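Side-chain contact in Poly(Beta-D-mannuronate) lyase (Pseudopedobacter saltans, PDB 7O79), which probably cleaves poly(beta-D-mannuronate), an alginate component, as a beta-helical polysaccharide lyase of family PL6: residues A[9-14]-A[22-27]. Residues are numbered along the deposited sequence; the frame is centred on the assembly and turned at random.
Sequences SELNKA and DAILMQ
Leu11 and Ala14 of helix 8-17 pack on Ile24 and Met26 of strand 23-26, the two segments running almost exactly antiparallel (173°) with their axes 9.6 Å apart at closest approach. The backbones come nearest at Ala14 and Ile24, whose CA atoms are 6.7 Å apart. Ile24 points its CB toward the helix and buries the largest share of any residue here. Its CG2, anti to the backbone N, meets Ala14 CB at 3.7 Å and Leu11 CD1 at 4.1 Å, bridging two residues about one helical turn apart. The other branch, ending in CD1, extends alongside Ala14 and lies 3.7 Å from Ala14 O, a van der Waals contact with the helix backbone. Leu11 crosses Ile24 at about a right angle and divides its methyls: CD1 goes to Ile24, while CD2 lies 4.1 Å from Met26 CE. The bend of Met26 at chi3 (90°) turns that terminal methyl to the leucine. Cut back to an alanine, Ile24 would lose CG1, CG2 and CD1, which would probably open a gap against Ala14 and leave Leu11 CD1 without its neighbour on the strand. Leu50 of strand 48-52 touches Leu11, Ile24 and Met26, and Val5 of strand 3-5 touches Ala14 and Met26. Helix 8-17 thus sits against strands 3-5, 23-26 and 48-52, consistent with an N-terminal cap as in other parallel beta-helices. With no hydrogen bond between the segments, the join rests on buried methyl and methylene groups, methionine contributing its terminal methyl, as suits a helix shielding the solenoid's apolar interior.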
ATOM      1  N   SER A   9     -16.444 -14.828  28.585  1.00 36.73           N
ATOM      2  CA  SER A   9     -17.389 -15.936  28.591  1.00 36.96           C
ATOM      3  C   SER A   9     -18.708 -15.529  27.940  1.00 35.66           C
ATOM      4  O   SER A   9     -19.229 -16.237  27.070  1.00 34.75           O
ATOM      5  CB  SER A   9     -17.605 -16.420  30.029  1.00 41.30           C
ATOM      6  OG  SER A   9     -18.712 -17.303  30.125  1.00 48.44           O
ATOM      7  N   GLU A  10     -19.257 -14.379  28.344  1.00 35.35           N
ATOM      8  CA  GLU A  10     -20.508 -13.914  27.756  1.00 36.78           C
ATOM      9  C   GLU A  10     -20.346 -13.637  26.261  1.00 35.85           C
ATOM     10  O   GLU A  10     -21.239 -13.956  25.465  1.00 33.42           O
ATOM     11  CB  GLU A  10     -21.006 -12.665  28.488  1.00 37.47           C
ATOM     12  CG  GLU A  10     -21.201 -12.825  29.991  1.00 39.54           C
ATOM     13  CD  GLU A  10     -22.052 -11.712  30.583  1.00 41.10           C
ATOM     14  OE1 GLU A  10     -22.075 -10.604  30.008  1.00 39.22           O
ATOM     15  OE2 GLU A  10     -22.707 -11.942  31.621  1.00 47.04           O
ATOM     16  N   LEU A  11     -19.205 -13.061  25.867  1.00 32.56           N
ATOM     17  CA  LEU A  11     -18.941 -12.740  24.463  1.00 31.72           C
ATOM     18  C   LEU A  11     -18.987 -13.983  23.570  1.00 33.95           C
ATOM     19  O   LEU A  11     -19.629 -13.980  22.508  1.00 31.74           O
ATOM     20  CB  LEU A  11     -17.580 -12.053  24.354  1.00 32.49           C
ATOM     21  CG  LEU A  11     -17.105 -11.687  22.952  1.00 29.49           C
ATOM     22  CD1 LEU A  11     -18.118 -10.757  22.249  1.00 28.84           C
ATOM     23  CD2 LEU A  11     -15.722 -11.065  23.047  1.00 29.66           C
ATOM     24  N   ASN A  12     -18.299 -15.056  23.972  1.00 31.66           N
ATOM     25  CA  ASN A  12     -18.308 -16.260  23.147  1.00 34.59           C
ATOM     26  C   ASN A  12     -19.695 -16.897  23.093  1.00 35.11           C
ATOM     27  O   ASN A  12     -20.077 -17.450  22.055  1.00 33.32           O
ATOM     28  CB  ASN A  12     -17.259 -17.259  23.648  1.00 30.95           C
ATOM     29  CG  ASN A  12     -15.830 -16.722  23.504  1.00 39.13           C
ATOM     30  OD1 ASN A  12     -15.556 -15.875  22.651  1.00 36.32           O
ATOM     31  ND2 ASN A  12     -14.924 -17.208  24.342  1.00 37.75           N
ATOM     32  N   LYS A  13     -20.471 -16.806  24.180  1.00 34.07           N
ATOM     33  CA  LYS A  13     -21.853 -17.287  24.147  1.00 36.27           C
ATOM     34  C   LYS A  13     -22.684 -16.484  23.153  1.00 34.49           C
ATOM     35  O   LYS A  13     -23.443 -17.050  22.359  1.00 35.50           O
ATOM     36  CB  LYS A  13     -22.475 -17.216  25.545  1.00 37.36           C
ATOM     37  CG  LYS A  13     -21.916 -18.231  26.547  1.00 41.21           C
ATOM     38  CD  LYS A  13     -22.968 -18.665  27.571  1.00 42.81           C
ATOM     39  N   ALA A  14     -22.561 -15.154  23.197  1.00 33.58           N
ATOM     40  CA  ALA A  14     -23.282 -14.305  22.255  1.00 33.52           C
ATOM     41  C   ALA A  14     -22.874 -14.598  20.816  1.00 32.08           C
ATOM     42  O   ALA A  14     -23.723 -14.622  19.918  1.00 31.61           O
ATOM     43  CB  ALA A  14     -23.047 -12.838  22.589  1.00 29.40           C
ATOM     44  N   ASP A  22     -28.645  -9.506  14.524  1.00 25.85           N
ATOM     45  CA  ASP A  22     -28.368  -9.172  15.915  1.00 32.12           C
ATOM     46  C   ASP A  22     -27.162  -8.243  16.044  1.00 29.67           C
ATOM     47  O   ASP A  22     -26.344  -8.105  15.133  1.00 28.74           O
ATOM     48  CB  ASP A  22     -28.091 -10.432  16.732  1.00 31.20           C
ATOM     49  CG  ASP A  22     -29.361 -11.124  17.196  1.00 34.49           C
ATOM     50  OD1 ASP A  22     -30.465 -10.591  16.945  1.00 33.25           O
ATOM     51  OD2 ASP A  22     -29.239 -12.194  17.837  1.00 32.99           O
ATOM     52  N   ALA A  23     -27.054  -7.615  17.218  1.00 33.37           N
ATOM     53  CA  ALA A  23     -25.881  -6.842  17.610  1.00 30.52           C
ATOM     54  C   ALA A  23     -25.415  -7.275  18.996  1.00 34.66           C
ATOM     55  O   ALA A  23     -26.227  -7.481  19.905  1.00 35.04           O
ATOM     56  CB  ALA A  23     -26.164  -5.338  17.590  1.00 30.21           C
ATOM     57  N   ILE A  24     -24.102  -7.442  19.135  1.00 30.16           N
ATOM     58  CA  ILE A  24     -23.452  -7.832  20.382  1.00 30.00           C
ATOM     59  C   ILE A  24     -22.707  -6.604  20.888  1.00 32.54           C
ATOM     60  O   ILE A  24     -21.844  -6.061  20.183  1.00 31.09           O
ATOM     61  CB  ILE A  24     -22.507  -9.026  20.168  1.00 29.20           C
ATOM     62  CG1 ILE A  24     -23.260 -10.166  19.487  1.00 27.49           C
ATOM     63  CG2 ILE A  24     -21.905  -9.503  21.498  1.00 29.55           C
ATOM     64  CD1 ILE A  24     -22.361 -11.322  18.975  1.00 27.30           C
ATOM     65  N   LEU A  25     -23.070  -6.141  22.084  1.00 30.74           N
ATOM     66  CA  LEU A  25     -22.626  -4.864  22.631  1.00 33.58           C
ATOM     67  C   LEU A  25     -21.729  -5.122  23.835  1.00 35.89           C
ATOM     68  O   LEU A  25     -22.191  -5.669  24.845  1.00 34.57           O
ATOM     69  CB  LEU A  25     -23.822  -4.002  23.042  1.00 32.71           C
ATOM     70  CG  LEU A  25     -24.995  -3.736  22.081  1.00 37.66           C
ATOM     71  CD1 LEU A  25     -25.930  -2.682  22.661  1.00 37.56           C
ATOM     72  CD2 LEU A  25     -24.536  -3.316  20.706  1.00 35.98           C
ATOM     73  N   MET A  26     -20.457  -4.717  23.737  1.00 33.70           N
ATOM     74  CA  MET A  26     -19.500  -4.945  24.814  1.00 32.70           C
ATOM     75  C   MET A  26     -19.519  -3.807  25.833  1.00 34.60           C
ATOM     76  O   MET A  26     -19.559  -2.625  25.477  1.00 33.09           O
ATOM     77  CB  MET A  26     -18.079  -5.120  24.274  1.00 34.11           C
ATOM     78  CG  MET A  26     -17.891  -6.350  23.382  1.00 35.29           C
ATOM     79  SD  MET A  26     -16.437  -6.277  22.300  1.00 32.16           S
ATOM     80  CE  MET A  26     -15.187  -7.025  23.355  1.00 29.19           C
ATOM     81  N   GLN A  27     -19.471  -4.174  27.114  1.00 38.88           N
ATOM     82  CA  GLN A  27     -19.480  -3.174  28.172  1.00 40.25           C
ATOM     83  C   GLN A  27     -18.130  -2.455  28.259  1.00 35.16           C
ATOM     84  O   GLN A  27     -17.085  -3.031  27.941  1.00 36.61           O
ATOM     85  CB  GLN A  27     -19.820  -3.824  29.513  1.00 41.14           C
ATOM     86  CG  GLN A  27     -21.246  -4.338  29.595  1.00 44.24           C
ATOM     87  CD  GLN A  27     -22.235  -3.232  29.920  1.00 51.46           C
ATOM     88  OE1 GLN A  27     -21.889  -2.237  30.570  1.00 51.71           O
ATOM     89  NE2 GLN A  27     -23.475  -3.401  29.473  1.00 51.45           N
TER